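Local coordinates for protein glycoside Hydrolase (PDB 5TA0) that binds agarose oligosaccharides and probably hydrolyses agarose as a family 86 glycoside hydrolase of a human gut bacterium, at residues F43-F48 / K76-V81; L354-E359 / D433-A438; D419-R424 / Y439-N444; A470-V475 / C512-R517. All coordinates share one frame; numbering follows the deposited sequence. Where two conformers were deposited one is given.

In the fold
The four contacts run from the catalytic barrel outward into the beta-sandwich beside it, and they come in order along the chain except that contacts 2 and 3 interleave. Contact 1 sets the short helix 45-48 against the turn leading into barrel strand 80-84. Contact 2, its centre about 17 Å from that of contact 1, sets barrel helix 340-358 against strand 434-441. The same strand serves contact 3, where it pairs with strand 423-429. Contact 4 joins two further strands of the nine-stranded sheet, about 12 Å from contact 3 between centres. Contacts 1, 2 and 3 touch one another, tying barrel to sandwich, whereas contact 4 touches contact 3 alone of the others.

Contact 1 (F43-F48 / K76-V81); sequences FNRPKF and KYDVYV
Charge and hydrogen bonding centre on Arg45, whose guanidinium meets Asp78 through both NE and NH2. Its NH2 donates to the main-chain O of Asp78 at 2.8 Å, with an N-H...O angle of 161° and the acceptor close to the guanidinium plane. A salt bridge joins NE of Arg45 to OD2 of Asp78 at 2.9 Å, although the hydrogen bond within it is weak; the guanidinium and carboxylate planes are only 18° apart. The bend at chi3 (64°) turns the arginine's end toward Asp78, and a water links NH2 to the carbonyl of Tyr77. NH1 of Arg45 bonds to the carbonyls of Trp417 and Val420. With an alanine here, the Asp78 carboxylate is likely to lose its charged mate and the Asp78 carbonyl its NH2 donor.

Apolar packing is the work of Pro46 and Tyr80. The proline lies over one face of the ring in a CH-pi contact, Pro46 CG 3.8 Å from the centroid of the Tyr80 ring, while Pro46 CA lies 3.6 Å from Tyr80 CG.

Asp78, with positive phi, is the C' residue of a Schellman motif ending helix 69-76, so the arginine grips the turn that leads into strand 80-84 of the parallel barrel sheet.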
loop_
_atom_site.group_PDB
_atom_site.type_symbol
_atom_site.label_atom_id
_atom_site.label_comp_id
_atom_site.label_asym_id
_atom_site.label_seq_id
_atom_site.Cartn_x
_atom_site.Cartn_y
_atom_site.Cartn_z
ATOM N N PHE A 43 12.543 -9.666 -4.014
ATOM C CA PHE A 43 12.034 -8.643 -3.100
ATOM C C PHE A 43 12.564 -7.304 -3.559
ATOM O O PHE A 43 13.723 -7.184 -3.945
ATOM C CB PHE A 43 12.503 -8.912 -1.659
ATOM C CG PHE A 43 11.824 -8.067 -0.614
ATOM C CD1 PHE A 43 10.432 -8.005 -0.537
ATOM C CD2 PHE A 43 12.579 -7.313 0.279
ATOM C CE1 PHE A 43 9.812 -7.246 0.449
ATOM C CE2 PHE A 43 11.950 -6.549 1.244
ATOM C CZ PHE A 43 10.582 -6.529 1.337
ATOM N N ASN A 44 11.715 -6.299 -3.547
ATOM C CA ASN A 44 12.088 -4.958 -3.972
ATOM C C ASN A 44 12.142 -4.056 -2.739
ATOM O O ASN A 44 11.102 -3.517 -2.296
ATOM C CB ASN A 44 11.064 -4.489 -5.004
ATOM C CG ASN A 44 11.464 -3.204 -5.679
ATOM O OD1 ASN A 44 12.080 -2.324 -5.094
ATOM N ND2 ASN A 44 11.080 -3.076 -6.947
ATOM N N ARG A 45 13.318 -3.906 -2.146
ATOM C CA ARG A 45 13.429 -3.103 -0.923
ATOM C C ARG A 45 13.010 -1.647 -1.124
ATOM O O ARG A 45 12.265 -1.125 -0.332
ATOM C CB ARG A 45 14.807 -3.203 -0.252
ATOM C CG ARG A 45 15.112 -4.539 0.372
ATOM C CD ARG A 45 16.388 -4.494 1.181
ATOM N NE ARG A 45 16.332 -3.601 2.340
ATOM C CZ ARG A 45 15.832 -3.909 3.538
ATOM N NH1 ARG A 45 15.296 -5.112 3.788
ATOM N NH2 ARG A 45 15.879 -2.987 4.507
ATOM N N PRO A 46 13.438 -0.976 -2.201
ATOM C CA PRO A 46 12.973 0.405 -2.369
ATOM C C PRO A 46 11.457 0.558 -2.450
ATOM O O PRO A 46 10.905 1.531 -1.888
ATOM C CB PRO A 46 13.675 0.849 -3.663
ATOM C CG PRO A 46 14.928 0.010 -3.676
ATOM C CD PRO A 46 14.505 -1.308 -3.174
ATOM N N LYS A 47 10.783 -0.371 -3.115
ATOM C CA LYS A 47 9.336 -0.328 -3.259
ATOM C C LYS A 47 8.579 -0.535 -1.951
ATOM O O LYS A 47 7.457 -0.042 -1.820
ATOM C CB LYS A 47 8.886 -1.407 -4.252
ATOM C CG LYS A 47 7.509 -1.181 -4.819
ATOM C CD LYS A 47 7.357 -1.964 -6.111
ATOM C CE LYS A 47 7.202 -3.460 -5.882
ATOM N NZ LYS A 47 6.874 -4.213 -7.134
ATOM N N PHE A 48 9.174 -1.274 -1.009
ATOM C CA PHE A 48 8.487 -1.729 0.207
ATOM C C PHE A 48 9.064 -1.262 1.537
ATOM O O PHE A 48 8.280 -1.008 2.483
ATOM C CB PHE A 48 8.403 -3.253 0.228
ATOM C CG PHE A 48 7.505 -3.830 -0.821
ATOM C CD1 PHE A 48 6.169 -3.443 -0.926
ATOM C CD2 PHE A 48 7.989 -4.773 -1.718
ATOM C CE1 PHE A 48 5.341 -4.008 -1.889
ATOM C CE2 PHE A 48 7.159 -5.332 -2.683
ATOM C CZ PHE A 48 5.841 -4.943 -2.769
ATOM N N LYS A 76 22.390 2.186 7.636
ATOM C CA LYS A 76 22.525 0.958 8.439
ATOM C C LYS A 76 21.312 0.022 8.298
ATOM O O LYS A 76 21.478 -1.186 8.171
ATOM C CB LYS A 76 22.766 1.280 9.917
ATOM C CG LYS A 76 22.874 0.028 10.767
ATOM C CD LYS A 76 23.313 0.312 12.190
ATOM C CE LYS A 76 22.139 0.630 13.086
ATOM N NZ LYS A 76 22.598 0.865 14.485
ATOM N N TYR A 77 20.099 0.575 8.285
ATOM C CA TYR A 77 18.913 -0.277 8.137
ATOM C C TYR A 77 18.497 -0.494 6.675
ATOM O O TYR A 77 17.641 -1.344 6.410
ATOM C CB TYR A 77 17.764 0.259 8.969
ATOM C CG TYR A 77 17.993 0.098 10.462
ATOM C CD1 TYR A 77 18.035 -1.166 11.050
ATOM C CD2 TYR A 77 18.160 1.208 11.276
ATOM C CE1 TYR A 77 18.262 -1.300 12.415
ATOM C CE2 TYR A 77 18.360 1.076 12.644
ATOM C CZ TYR A 77 18.408 -0.174 13.197
ATOM O OH TYR A 77 18.624 -0.311 14.567
ATOM N N ASP A 78 19.121 0.241 5.741
ATOM C CA ASP A 78 18.817 0.142 4.288
ATOM C C ASP A 78 17.341 0.443 4.027
ATOM O O ASP A 78 16.556 -0.403 3.585
ATOM C CB ASP A 78 19.221 -1.209 3.702
ATOM C CG ASP A 78 19.247 -1.208 2.190
ATOM O OD1 ASP A 78 19.861 -0.300 1.628
ATOM O OD2 ASP A 78 18.723 -2.129 1.570
ATOM N N VAL A 79 17.010 1.699 4.302
ATOM C CA VAL A 79 15.645 2.199 4.253
ATOM C C VAL A 79 15.547 3.283 3.196
ATOM O O VAL A 79 16.404 4.157 3.142
ATOM C CB VAL A 79 15.190 2.745 5.618
ATOM C CG1 VAL A 79 13.760 3.275 5.552
ATOM C CG2 VAL A 79 15.318 1.674 6.692
ATOM N N TYR A 80 14.477 3.249 2.403
ATOM C CA TYR A 80 14.334 4.137 1.250
ATOM C C TYR A 80 13.284 5.236 1.491
ATOM O O TYR A 80 12.482 5.176 2.436
ATOM C CB TYR A 80 14.023 3.283 -0.008
ATOM C CG TYR A 80 15.198 2.368 -0.290
ATOM C CD1 TYR A 80 15.407 1.178 0.425
ATOM C CD2 TYR A 80 16.162 2.736 -1.228
ATOM C CE1 TYR A 80 16.560 0.420 0.207
ATOM C CE2 TYR A 80 17.304 1.971 -1.442
ATOM C CZ TYR A 80 17.492 0.836 -0.721
ATOM O OH TYR A 80 18.657 0.091 -0.913
ATOM N N VAL A 81 13.313 6.236 0.634
ATOM C CA VAL A 81 12.373 7.362 0.667
ATOM C C VAL A 81 11.917 7.605 -0.771
ATOM O O VAL A 81 12.558 7.103 -1.698
ATOM C CB VAL A 81 12.983 8.621 1.310
ATOM C CG1 VAL A 81 13.351 8.356 2.762
ATOM C CG2 VAL A 81 14.192 9.107 0.549
HETATM O O HOH W 1 15.167 -2.492 7.204
HETATM O O HOH W 2 11.940 3.900 -2.941
#

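Contact 2 (L354-E359 / D433-A438); sequences LMQFME and DIMCDA
The flat carboxylate of Asp437 is met by Met358, whose methyl CE lies 3.4 Å from Asp437 OD2. A bend at chi3 (66°) brings that methyl round to the oxygen. At the other oxygen, the backbone N of Ala438 approaches OD1 of Asp437 from above the carboxylate plane, at 3.0 Å. Tyr439 and Arg424 complete the grip, the tyrosine hydroxyl bonding to OD2 and the arginine forming a salt bridge to OD1, so this buried acid is well supplied with partners and is probably kept ionised. The amide of Gln356 lies beside Met435, with Gln356 CD 3.9 Å from Met435 SD, while the polar atoms of the amide bind Glu301 and Gly297.

These side chains fill the seam where helix 340-358 of the barrel packs on strand 434-441 of the beta-sandwich, the short segments crossing at 57° with their axes 9.1 Å apart at closest approach.

Methionines make up much of the filling. Met435 crosses Gln356 at about a right angle, placing Met435 SD 3.4 Å from Gln356 CG, and its methyl touches CB of Met355. In the conformer given, Met355 CE rests against the backbone of the strand, 3.7 Å from Cys436 C. Glu359 also crosses Met435 near its sulfur, its carboxylate being paired with Arg592. One water spans the seam, donating to Met355 O and to Asp437 OD2, each at 2.8 Å.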
loop_
_atom_site.group_PDB
_atom_site.type_symbol
_atom_site.label_atom_id
_atom_site.label_comp_id
_atom_site.label_asym_id
_atom_site.label_seq_id
_atom_site.Cartn_x
_atom_site.Cartn_y
_atom_site.Cartn_z
ATOM N N LEU A 354 1.723 -4.898 4.253
ATOM C CA LEU A 354 2.927 -5.140 3.470
ATOM C C LEU A 354 2.937 -6.531 2.874
ATOM O O LEU A 354 3.201 -6.692 1.693
ATOM C CB LEU A 354 4.176 -4.922 4.299
ATOM C CG LEU A 354 5.495 -5.348 3.637
ATOM C CD1 LEU A 354 5.715 -4.679 2.282
ATOM C CD2 LEU A 354 6.661 -5.013 4.547
ATOM N N MET A 355 2.656 -7.543 3.683
ATOM C CA MET A 355 2.622 -8.913 3.147
ATOM C C MET A 355 1.627 -9.036 1.977
ATOM O O MET A 355 1.901 -9.688 0.954
ATOM C CB MET A 355 2.256 -9.903 4.258
ATOM C CG MET A 355 3.331 -10.042 5.324
ATOM S SD MET A 355 4.767 -10.953 4.790
ATOM C CE MET A 355 4.218 -12.671 4.882
ATOM N N GLN A 356 0.478 -8.385 2.103
ATOM C CA GLN A 356 -0.547 -8.445 1.058
ATOM C C GLN A 356 -0.100 -7.696 -0.186
ATOM O O GLN A 356 -0.302 -8.199 -1.288
ATOM C CB GLN A 356 -1.904 -7.975 1.583
ATOM C CG GLN A 356 -2.373 -8.881 2.737
ATOM C CD GLN A 356 -3.738 -8.595 3.291
ATOM O OE1 GLN A 356 -3.893 -8.343 4.503
ATOM N NE2 GLN A 356 -4.751 -8.689 2.441
ATOM N N PHE A 357 0.623 -6.587 -0.040
ATOM C CA PHE A 357 1.153 -5.881 -1.224
ATOM C C PHE A 357 2.247 -6.702 -1.908
ATOM O O PHE A 357 2.296 -6.740 -3.149
ATOM C CB PHE A 357 1.710 -4.500 -0.873
ATOM C CG PHE A 357 0.702 -3.575 -0.214
ATOM C CD1 PHE A 357 -0.632 -3.485 -0.658
ATOM C CD2 PHE A 357 1.108 -2.787 0.841
ATOM C CE1 PHE A 357 -1.535 -2.629 -0.044
ATOM C CE2 PHE A 357 0.225 -1.933 1.430
ATOM C CZ PHE A 357 -1.092 -1.865 1.010
ATOM N N MET A 358 3.036 -7.409 -1.118
ATOM C CA MET A 358 4.109 -8.273 -1.667
ATOM C C MET A 358 3.513 -9.373 -2.543
ATOM O O MET A 358 4.145 -9.788 -3.532
ATOM C CB MET A 358 4.939 -8.850 -0.521
ATOM C CG MET A 358 5.894 -7.836 0.094
ATOM S SD MET A 358 6.466 -8.226 1.776
ATOM C CE MET A 358 7.412 -9.702 1.460
ATOM N N GLU A 359 2.314 -9.843 -2.223
ATOM C CA GLU A 359 1.630 -10.835 -3.052
ATOM C C GLU A 359 1.250 -10.313 -4.421
ATOM O O GLU A 359 0.947 -11.136 -5.278
ATOM C CB GLU A 359 0.355 -11.353 -2.411
ATOM C CG GLU A 359 0.553 -12.134 -1.160
ATOM C CD GLU A 359 -0.755 -12.565 -0.546
ATOM O OE1 GLU A 359 -1.648 -13.043 -1.285
ATOM O OE2 GLU A 359 -0.863 -12.429 0.670
ATOM N N ASP A 433 -5.675 -17.282 7.960
ATOM C CA ASP A 433 -5.272 -16.187 8.850
ATOM C C ASP A 433 -3.764 -16.060 9.041
ATOM O O ASP A 433 -3.318 -15.136 9.713
ATOM C CB ASP A 433 -5.945 -16.315 10.217
ATOM C CG ASP A 433 -7.422 -16.121 10.138
ATOM O OD1 ASP A 433 -7.892 -15.194 9.461
ATOM O OD2 ASP A 433 -8.150 -16.918 10.744
ATOM N N ILE A 434 -2.976 -16.974 8.461
ATOM C CA ILE A 434 -1.519 -16.915 8.527
ATOM C C ILE A 434 -0.983 -16.641 7.132
ATOM O O ILE A 434 -1.205 -17.441 6.217
ATOM C CB ILE A 434 -0.937 -18.227 9.097
ATOM C CG1 ILE A 434 -1.451 -18.436 10.526
ATOM C CG2 ILE A 434 0.579 -18.221 9.013
ATOM C CD1 ILE A 434 -0.873 -17.490 11.549
ATOM N N MET A 435 -0.292 -15.515 6.971
ATOM C CA MET A 435 0.325 -15.194 5.682
ATOM C C MET A 435 1.804 -15.487 5.761
ATOM O O MET A 435 2.429 -15.286 6.799
ATOM C CB MET A 435 0.085 -13.725 5.342
ATOM C CG MET A 435 -1.378 -13.394 5.161
ATOM S SD MET A 435 -1.705 -11.736 4.546
ATOM C CE MET A 435 -1.218 -10.762 5.984
ATOM N N CYS A 436 2.368 -15.993 4.676
ATOM C CA CYS A 436 3.770 -16.328 4.666
ATOM C C CYS A 436 4.404 -15.983 3.344
ATOM O O CYS A 436 3.747 -15.910 2.328
ATOM C CB CYS A 436 3.989 -17.811 4.995
ATOM S SG CYS A 436 3.009 -18.981 4.021
ATOM N N ASP A 437 5.704 -15.736 3.405
ATOM C CA ASP A 437 6.504 -15.417 2.206
ATOM C C ASP A 437 7.964 -15.712 2.538
ATOM O O ASP A 437 8.334 -15.881 3.716
ATOM C CB ASP A 437 6.268 -13.937 1.796
ATOM C CG ASP A 437 6.474 -13.669 0.313
ATOM O OD1 ASP A 437 6.911 -14.550 -0.460
ATOM O OD2 ASP A 437 6.204 -12.504 -0.065
ATOM N N ALA A 438 8.812 -15.799 1.516
ATOM C CA ALA A 438 10.223 -16.095 1.746
ATOM C C ALA A 438 11.087 -15.655 0.595
ATOM O O ALA A 438 10.641 -15.667 -0.560
ATOM C CB ALA A 438 10.424 -17.577 1.992
HETATM O O HOH W 3 3.590 -11.961 0.908
#

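Contact 3 (D419-R424 / Y439-N444); sequences DVKGTR and YVDGKN
Arg424 runs its aliphatic chain past the CE1 side of the Tyr439 ring, Arg424 CB coming within 3.4 Å of Tyr439 CE1 and CG following close behind. With CG anti to the backbone N (chi1 -165°) and the chain extended to NE, the arginine carries its guanidinium past the phenol, the two planes 15° apart. Both polar ends share Asp437 as their partner. The ring's edge faces Gly422 O, 3.5 Å from CD1 of Tyr439. A leucine in place of Tyr439 would probably leave one oxygen of Asp437 without its hydroxyl partner and open a gap beside the arginine chain.

Strands 423-429 and 434-441 form an antiparallel beta hairpin in the sandwich. Thr423 and Val440 form a hydrogen-bonded pair here, at 2.9 Å from Thr423 N to Val440 O and 2.8 Å from Val440 N to Thr423 O; Arg424 and Tyr439 are the adjacent non-hydrogen-bonded pair. At Gly422, a side chain would collide with the carbonyl of Val440.

Further along, Lys421 crosses Asp441 obliquely, its methylenes CG and CD each 3.5 Å from OD2 of Asp441. The lysine's bent end brings NZ back to the carbonyl of Asp419, and a water bridges that carbonyl to Asp441 OD2.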
loop_
_atom_site.group_PDB
_atom_site.type_symbol
_atom_site.label_atom_id
_atom_site.label_comp_id
_atom_site.label_asym_id
_atom_site.label_seq_id
_atom_site.Cartn_x
_atom_site.Cartn_y
_atom_site.Cartn_z
ATOM N N ASP A 419 17.917 -6.470 6.354
ATOM C CA ASP A 419 18.595 -7.487 5.552
ATOM C C ASP A 419 17.704 -8.219 4.563
ATOM O O ASP A 419 18.236 -8.845 3.643
ATOM C CB ASP A 419 19.345 -8.541 6.402
ATOM C CG ASP A 419 20.191 -7.939 7.487
ATOM O OD1 ASP A 419 21.069 -7.137 7.148
ATOM O OD2 ASP A 419 19.968 -8.273 8.680
ATOM N N VAL A 420 16.380 -8.225 4.731
ATOM C CA VAL A 420 15.493 -9.083 3.943
ATOM C C VAL A 420 15.594 -8.658 2.471
ATOM O O VAL A 420 15.371 -7.487 2.138
ATOM C CB VAL A 420 14.033 -9.000 4.420
ATOM C CG1 VAL A 420 13.109 -9.749 3.471
ATOM C CG2 VAL A 420 13.886 -9.515 5.853
ATOM N N LYS A 421 15.959 -9.616 1.618
ATOM C CA LYS A 421 16.115 -9.391 0.186
ATOM C C LYS A 421 16.302 -10.771 -0.428
ATOM O O LYS A 421 16.513 -11.762 0.269
ATOM C CB LYS A 421 17.307 -8.480 -0.154
ATOM C CG LYS A 421 18.684 -9.068 0.188
ATOM C CD LYS A 421 19.845 -8.125 -0.136
ATOM C CE LYS A 421 19.899 -6.946 0.797
ATOM N NZ LYS A 421 20.371 -7.299 2.153
ATOM N N GLY A 422 16.230 -10.805 -1.747
ATOM C CA GLY A 422 16.588 -11.986 -2.492
ATOM C C GLY A 422 15.487 -12.490 -3.396
ATOM O O GLY A 422 14.476 -11.802 -3.626
ATOM N N THR A 423 15.685 -13.705 -3.904
ATOM C CA THR A 423 14.769 -14.327 -4.860
ATOM C C THR A 423 13.616 -14.957 -4.088
ATOM O O THR A 423 13.833 -15.714 -3.118
ATOM C CB THR A 423 15.499 -15.413 -5.679
ATOM O OG1 THR A 423 16.537 -14.786 -6.446
ATOM C CG2 THR A 423 14.563 -16.165 -6.569
ATOM N N ARG A 424 12.383 -14.637 -4.488
ATOM C CA ARG A 424 11.216 -15.166 -3.819
ATOM C C ARG A 424 11.101 -16.662 -4.052
ATOM O O ARG A 424 11.279 -17.126 -5.192
ATOM C CB ARG A 424 9.959 -14.483 -4.339
ATOM C CG ARG A 424 8.716 -14.678 -3.484
ATOM C CD ARG A 424 7.546 -13.908 -4.067
ATOM N NE ARG A 424 6.343 -14.043 -3.269
ATOM C CZ ARG A 424 5.109 -13.860 -3.736
ATOM N NH1 ARG A 424 4.905 -13.546 -5.014
ATOM N NH2 ARG A 424 4.067 -14.042 -2.934
ATOM N N TYR A 439 12.324 -15.283 0.925
ATOM C CA TYR A 439 13.300 -14.739 -0.034
ATOM C C TYR A 439 14.678 -15.310 0.267
ATOM O O TYR A 439 15.092 -15.382 1.436
ATOM C CB TYR A 439 13.304 -13.179 -0.022
ATOM C CG TYR A 439 11.936 -12.630 -0.379
ATOM C CD1 TYR A 439 11.622 -12.371 -1.708
ATOM C CD2 TYR A 439 10.938 -12.493 0.565
ATOM C CE1 TYR A 439 10.354 -11.952 -2.090
ATOM C CE2 TYR A 439 9.663 -12.087 0.198
ATOM C CZ TYR A 439 9.374 -11.821 -1.127
ATOM O OH TYR A 439 8.116 -11.445 -1.538
ATOM N N VAL A 440 15.379 -15.700 -0.791
ATOM C CA VAL A 440 16.700 -16.346 -0.697
ATOM C C VAL A 440 17.770 -15.416 -1.254
ATOM O O VAL A 440 17.737 -15.044 -2.431
ATOM C CB VAL A 440 16.717 -17.636 -1.532
ATOM C CG1 VAL A 440 18.131 -18.235 -1.564
ATOM C CG2 VAL A 440 15.717 -18.661 -0.999
ATOM N N ASP A 441 18.689 -15.007 -0.398
ATOM C CA ASP A 441 19.803 -14.162 -0.762
ATOM C C ASP A 441 21.097 -14.916 -0.526
ATOM O O ASP A 441 21.690 -14.819 0.547
ATOM C CB ASP A 441 19.821 -12.880 0.067
ATOM C CG ASP A 441 20.962 -11.940 -0.320
ATOM O OD1 ASP A 441 21.339 -11.910 -1.499
ATOM O OD2 ASP A 441 21.431 -11.200 0.546
ATOM N N GLY A 442 21.511 -15.666 -1.534
ATOM C CA GLY A 442 22.763 -16.454 -1.428
ATOM C C GLY A 442 22.666 -17.542 -0.380
ATOM O O GLY A 442 21.918 -18.486 -0.531
ATOM N N LYS A 443 23.414 -17.352 0.712
ATOM C CA LYS A 443 23.434 -18.274 1.849
ATOM C C LYS A 443 22.324 -18.017 2.860
ATOM O O LYS A 443 22.100 -18.819 3.766
ATOM C CB LYS A 443 24.794 -18.170 2.574
ATOM C CG LYS A 443 25.988 -18.355 1.648
ATOM C CD LYS A 443 27.319 -18.441 2.363
ATOM C CE LYS A 443 28.437 -18.612 1.344
ATOM N NZ LYS A 443 29.730 -19.029 1.955
ATOM N N ASN A 444 21.650 -16.873 2.721
ATOM C CA ASN A 444 20.626 -16.454 3.672
ATOM C C ASN A 444 19.225 -16.635 3.130
ATOM O O ASN A 444 18.970 -16.325 1.961
ATOM C CB ASN A 444 20.818 -14.996 4.037
ATOM C CG ASN A 444 22.066 -14.775 4.847
ATOM O OD1 ASN A 444 22.235 -15.385 5.898
ATOM N ND2 ASN A 444 22.940 -13.919 4.373
HETATM O O HOH W 4 20.797 -10.588 3.070
#

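Contact 4 (A470-V475 / C512-R517); sequences AKSIEV and CYNFDR
A classic beta bulge interrupts the pairing of these strands: the carbonyl of Asn514 is shared by the backbone N atoms of two successive residues, Lys471 and Ser472. The bond from Lys471 N to Asn514 O is short, 2.7 Å, but weak because it is bent to 129°, whereas that from Ser472 N to Asn514 O is long, 3.3 Å, and nearly straight.

Past the bulge the antiparallel register is regular. Asn514 N returns a bond to the carbonyl of Ser472, and Glu474 pairs with Cys512 through two backbone bonds. Between these hydrogen-bonded pairs sits the non-hydrogen-bonded pair of Ile473 and Tyr513, their side chains side by side and pointing the same way, with Ile473 CG1 3.9 Å from Tyr513 CD1.

Around the bulge, Ala470 lies over one face of the Phe515 ring in a CH-pi contact, its CA 4.2 Å from the ring centroid, and its methyl approaches the edge of the Tyr513 ring. On the face that carries Asn514, the extended Lys471 chain runs alongside the amide, Lys471 CD reaching 3.4 Å from Asn514 OD1; the amide's ND2 bonds to Asn444. A water bridges Ser472 OG and the carbonyl of Cys512.

Tyr513 also packs on Leu461 and Val463 of strand 457-464, and strands 472-481 and 508-514 are antiparallel neighbours in the mixed sheet of the porphyranase-type beta-sandwich domain.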
loop_
_atom_site.group_PDB
_atom_site.type_symbol
_atom_site.label_atom_id
_atom_site.label_comp_id
_atom_site.label_asym_id
_atom_site.label_seq_id
_atom_site.Cartn_x
_atom_site.Cartn_y
_atom_site.Cartn_z
ATOM N N ALA A 470 20.641 -25.728 8.256
ATOM C CA ALA A 470 21.222 -24.429 8.429
ATOM C C ALA A 470 22.350 -24.419 9.473
ATOM O O ALA A 470 22.306 -25.146 10.463
ATOM C CB ALA A 470 20.138 -23.419 8.811
ATOM N N LYS A 471 23.343 -23.582 9.223
ATOM C CA LYS A 471 24.426 -23.308 10.164
ATOM C C LYS A 471 23.875 -22.560 11.386
ATOM O O LYS A 471 24.233 -22.862 12.526
ATOM C CB LYS A 471 25.528 -22.543 9.410
ATOM C CG LYS A 471 26.523 -21.683 10.152
ATOM C CD LYS A 471 27.453 -21.033 9.127
ATOM C CE LYS A 471 28.224 -19.869 9.702
ATOM N NZ LYS A 471 29.184 -19.333 8.693
ATOM N N SER A 472 22.972 -21.604 11.158
ATOM C CA SER A 472 22.332 -20.888 12.266
ATOM C C SER A 472 20.942 -20.409 11.872
ATOM O O SER A 472 20.636 -20.296 10.677
ATOM C CB SER A 472 23.173 -19.694 12.675
ATOM O OG SER A 472 23.226 -18.745 11.630
ATOM N N ILE A 473 20.117 -20.146 12.888
ATOM C CA ILE A 473 18.763 -19.589 12.717
ATOM C C ILE A 473 18.642 -18.403 13.653
ATOM O O ILE A 473 18.844 -18.559 14.873
ATOM C CB ILE A 473 17.672 -20.640 13.032
ATOM C CG1 ILE A 473 17.889 -21.895 12.168
ATOM C CG2 ILE A 473 16.264 -20.064 12.832
ATOM C CD1 ILE A 473 16.954 -23.038 12.443
ATOM N N GLU A 474 18.335 -17.219 13.105
ATOM C CA GLU A 474 17.962 -16.060 13.907
ATOM C C GLU A 474 16.455 -15.863 13.789
ATOM O O GLU A 474 15.924 -15.710 12.687
ATOM C CB GLU A 474 18.711 -14.806 13.471
ATOM C CG GLU A 474 18.246 -13.546 14.182
ATOM C CD GLU A 474 19.059 -12.319 13.858
ATOM O OE1 GLU A 474 20.235 -12.224 14.281
ATOM O OE2 GLU A 474 18.509 -11.385 13.242
ATOM N N VAL A 475 15.775 -15.861 14.935
ATOM C CA VAL A 475 14.347 -15.588 15.015
ATOM C C VAL A 475 14.150 -14.153 15.433
ATOM O O VAL A 475 14.734 -13.697 16.418
ATOM C CB VAL A 475 13.664 -16.491 16.070
ATOM C CG1 VAL A 475 12.181 -16.160 16.239
ATOM C CG2 VAL A 475 13.886 -17.965 15.721
ATOM N N CYS A 512 15.524 -16.058 9.978
ATOM C CA CYS A 512 16.679 -15.926 9.109
ATOM C C CYS A 512 17.509 -17.210 9.195
ATOM O O CYS A 512 18.109 -17.485 10.230
ATOM C CB CYS A 512 17.513 -14.699 9.499
ATOM S SG CYS A 512 16.552 -13.178 9.742
ATOM N N TYR A 513 17.511 -17.987 8.121
ATOM C CA TYR A 513 18.336 -19.214 8.047
ATOM C C TYR A 513 19.633 -18.853 7.367
ATOM O O TYR A 513 19.614 -18.223 6.312
ATOM C CB TYR A 513 17.642 -20.302 7.261
ATOM C CG TYR A 513 16.301 -20.747 7.809
ATOM C CD1 TYR A 513 16.181 -21.840 8.660
ATOM C CD2 TYR A 513 15.138 -20.069 7.487
ATOM C CE1 TYR A 513 14.959 -22.257 9.155
ATOM C CE2 TYR A 513 13.909 -20.469 7.984
ATOM C CZ TYR A 513 13.813 -21.560 8.816
ATOM O OH TYR A 513 12.586 -21.928 9.293
ATOM N N ASN A 514 20.773 -19.235 7.955
ATOM C CA ASN A 514 22.058 -19.062 7.321
ATOM C C ASN A 514 22.649 -20.440 7.010
ATOM O O ASN A 514 22.720 -21.299 7.887
ATOM C CB ASN A 514 22.998 -18.268 8.213
ATOM C CG ASN A 514 24.351 -18.044 7.575
ATOM O OD1 ASN A 514 25.344 -18.613 8.016
ATOM N ND2 ASN A 514 24.399 -17.245 6.527
ATOM N N PHE A 515 23.035 -20.641 5.751
ATOM C CA PHE A 515 23.596 -21.918 5.298
ATOM C C PHE A 515 25.091 -21.802 5.015
ATOM O O PHE A 515 25.615 -20.729 4.768
ATOM C CB PHE A 515 22.845 -22.385 4.045
ATOM C CG PHE A 515 21.449 -22.834 4.325
ATOM C CD1 PHE A 515 21.162 -24.156 4.617
ATOM C CD2 PHE A 515 20.389 -21.918 4.318
ATOM C CE1 PHE A 515 19.863 -24.567 4.872
ATOM C CE2 PHE A 515 19.095 -22.328 4.578
ATOM C CZ PHE A 515 18.812 -23.647 4.863
ATOM N N ASP A 516 25.772 -22.960 5.069
ATOM C CA ASP A 516 27.199 -23.063 4.767
ATOM C C ASP A 516 27.532 -22.503 3.361
ATOM O O ASP A 516 28.524 -21.821 3.158
ATOM C CB ASP A 516 27.655 -24.549 4.750
ATOM C CG ASP A 516 27.524 -25.286 6.090
ATOM O OD1 ASP A 516 28.028 -24.782 7.093
ATOM O OD2 ASP A 516 26.982 -26.436 6.120
ATOM N N ARG A 517 26.698 -22.854 2.396
ATOM C CA ARG A 517 26.899 -22.437 1.002
ATOM C C ARG A 517 25.607 -21.882 0.430
ATOM O O ARG A 517 24.538 -22.026 1.043
ATOM C CB ARG A 517 27.392 -23.614 0.177
ATOM C CG ARG A 517 28.801 -24.075 0.574
ATOM C CD ARG A 517 29.339 -25.112 -0.380
ATOM N NE ARG A 517 29.683 -24.535 -1.673
ATOM C CZ ARG A 517 29.839 -25.229 -2.805
ATOM N NH1 ARG A 517 29.653 -26.538 -2.849
ATOM N NH2 ARG A 517 30.146 -24.581 -3.925
HETATM O O HOH W 5 20.788 -16.905 10.753
#